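Local coordinates for protein choline dehydrogenase and related flavoproteins (Aspergillus oryzae, PDB 3Q9T) that oxidises formate as an oxidase of the glucose-methanol-choline oxidoreductase family, using a bound 8-formyl-FAD as its flavin cofactor, at residues N19-R24 against D567-E572. Sequence-based numbering, arbitrary orientation.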
loop_
_atom_site.group_PDB
_atom_site.type_symbol
_atom_site.label_atom_id
_atom_site.label_comp_id
_atom_site.label_asym_id
_atom_site.label_seq_id
_atom_site.Cartn_x
_atom_site.Cartn_y
_atom_site.Cartn_z
ATOM N N ASN A 19 23.792 4.315 -22.999
ATOM C CA ASN A 19 25.135 4.852 -23.202
ATOM C C ASN A 19 26.158 3.832 -23.680
ATOM O O ASN A 19 27.049 4.167 -24.450
ATOM C CB ASN A 19 25.620 5.573 -21.945
ATOM C CG ASN A 19 24.765 6.779 -21.619
ATOM O OD1 ASN A 19 24.116 7.348 -22.513
ATOM N ND2 ASN A 19 24.752 7.178 -20.349
ATOM N N THR A 20 26.025 2.585 -23.239
ATOM C CA THR A 20 26.930 1.539 -23.692
ATOM C C THR A 20 26.846 1.397 -25.204
ATOM O O THR A 20 27.872 1.389 -25.902
ATOM C CB THR A 20 26.594 0.171 -23.048
ATOM O OG1 THR A 20 26.654 0.287 -21.622
ATOM C CG2 THR A 20 27.576 -0.906 -23.520
ATOM N N VAL A 21 25.618 1.281 -25.710
ATOM C CA VAL A 21 25.405 1.122 -27.142
ATOM C C VAL A 21 25.921 2.364 -27.868
ATOM O O VAL A 21 26.684 2.268 -28.849
ATOM C CB VAL A 21 23.915 0.857 -27.492
ATOM C CG1 VAL A 21 23.681 0.953 -29.009
ATOM C CG2 VAL A 21 23.474 -0.508 -26.964
ATOM N N ALA A 22 25.541 3.531 -27.358
ATOM C CA ALA A 22 25.934 4.789 -27.991
ATOM C C ALA A 22 27.448 4.967 -28.087
ATOM O O ALA A 22 27.945 5.412 -29.113
ATOM C CB ALA A 22 25.318 5.969 -27.275
ATOM N N GLY A 23 28.163 4.650 -27.011
ATOM C CA GLY A 23 29.597 4.878 -26.954
ATOM C C GLY A 23 30.341 3.936 -27.879
ATOM O O GLY A 23 31.339 4.301 -28.486
ATOM N N ARG A 24 29.831 2.719 -28.001
ATOM C CA ARG A 24 30.455 1.719 -28.849
ATOM C C ARG A 24 30.234 2.049 -30.318
ATOM O O ARG A 24 31.158 1.957 -31.136
ATOM C CB ARG A 24 29.914 0.330 -28.523
ATOM C CG ARG A 24 30.350 -0.182 -27.154
ATOM C CD ARG A 24 31.871 -0.258 -27.026
ATOM N NE ARG A 24 32.257 -0.981 -25.813
ATOM C CZ ARG A 24 33.478 -0.984 -25.279
ATOM N NH1 ARG A 24 34.469 -0.317 -25.857
ATOM N NH2 ARG A 24 33.709 -1.675 -24.167
ATOM N N ASP A 567 27.709 -4.701 -30.855
ATOM C CA ASP A 567 28.394 -5.647 -31.733
ATOM C C ASP A 567 27.489 -6.087 -32.880
ATOM O O ASP A 567 27.893 -6.027 -34.039
ATOM C CB ASP A 567 28.911 -6.867 -30.962
ATOM C CG ASP A 567 30.404 -6.770 -30.632
ATOM O OD1 ASP A 567 30.976 -5.665 -30.787
ATOM O OD2 ASP A 567 30.998 -7.797 -30.201
ATOM N N MET A 568 26.261 -6.505 -32.563
ATOM C CA MET A 568 25.320 -6.982 -33.590
ATOM C C MET A 568 24.927 -5.894 -34.605
ATOM O O MET A 568 24.742 -6.187 -35.792
ATOM C CB MET A 568 24.090 -7.623 -32.950
ATOM C CG MET A 568 24.427 -8.833 -32.044
ATOM S SD MET A 568 22.974 -9.778 -31.523
ATOM C CE MET A 568 22.160 -8.542 -30.499
ATOM N N ILE A 569 24.818 -4.646 -34.147
ATOM C CA ILE A 569 24.535 -3.530 -35.052
ATOM C C ILE A 569 25.733 -3.289 -35.988
ATOM O O ILE A 569 25.565 -3.080 -37.188
ATOM C CB ILE A 569 24.176 -2.242 -34.286
ATOM C CG1 ILE A 569 22.790 -2.373 -33.650
ATOM C CG2 ILE A 569 24.190 -1.016 -35.209
ATOM C CD1 ILE A 569 22.453 -1.236 -32.714
ATOM N N LYS A 570 26.940 -3.340 -35.438
ATOM C CA LYS A 570 28.144 -3.134 -36.240
ATOM C C LYS A 570 28.285 -4.204 -37.308
ATOM O O LYS A 570 28.703 -3.912 -38.425
ATOM C CB LYS A 570 29.396 -3.111 -35.373
ATOM C CG LYS A 570 29.527 -1.873 -34.497
ATOM C CD LYS A 570 30.881 -1.847 -33.782
ATOM C CE LYS A 570 30.945 -0.717 -32.768
ATOM N NZ LYS A 570 32.220 -0.734 -31.998
ATOM N N ALA A 571 27.938 -5.440 -36.960
ATOM C CA ALA A 571 28.051 -6.541 -37.902
ATOM C C ALA A 571 27.103 -6.328 -39.070
ATOM O O ALA A 571 27.374 -6.749 -40.198
ATOM C CB ALA A 571 27.768 -7.869 -37.219
ATOM N N GLU A 572 25.984 -5.673 -38.796
ATOM C CA GLU A 572 24.998 -5.429 -39.828
ATOM C C GLU A 572 25.411 -4.314 -40.784
ATOM O O GLU A 572 25.211 -4.431 -41.987
ATOM C CB GLU A 572 23.647 -5.111 -39.209
ATOM C CG GLU A 572 22.626 -4.684 -40.232
ATOM C CD GLU A 572 21.242 -5.121 -39.849
ATOM O OE1 GLU A 572 20.270 -4.496 -40.318
ATOM O OE2 GLU A 572 21.139 -6.097 -39.077
#
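Ile569 and Lys570, neighbours near the C-terminal end of helix 555-572, reach across to Val21 and Arg24 on helix 16-25, the helix that follows the first strand of the FAD-binding Rossmann fold. The two backbones stay well apart, with Arg24 CA and Asp567 CA, the closest such pair, 8.2 Å from each other, so the contact is left to side-chain ends, and of those that reach across only Lys570 is long. Ile569 uses its far methyl: CD1 lies 4.5 Å from Val21 CG1, a loose apolar touch. Both residues also rest on Ile263 of strand 261-264, and branched aliphatic groups suit this buried seam between two helices and the parallel sheet. Lys570 spans the more open side. Its CG stands anti to the carbonyl carbon (chi1 -71°) and the chain beyond is fully extended, which carries NZ to the last turn of helix 16-25. There NZ gives a weak hydrogen bond of 3.0 Å to Arg24 O; the oxygen sits beside the CE-NZ bond, at about 81° at NZ, so CE is nearly as close, 3.1 Å from it. Glu27 is shared by two cations, its OE1 with Lys570 and its OE2 with Arg24, which also pairs with Glu563 of helix 555-572. This carboxylate probably ties the two basic side chains together, and a cation beside a carbonyl at a helix C-terminus should suit the negative end of the helix dipole.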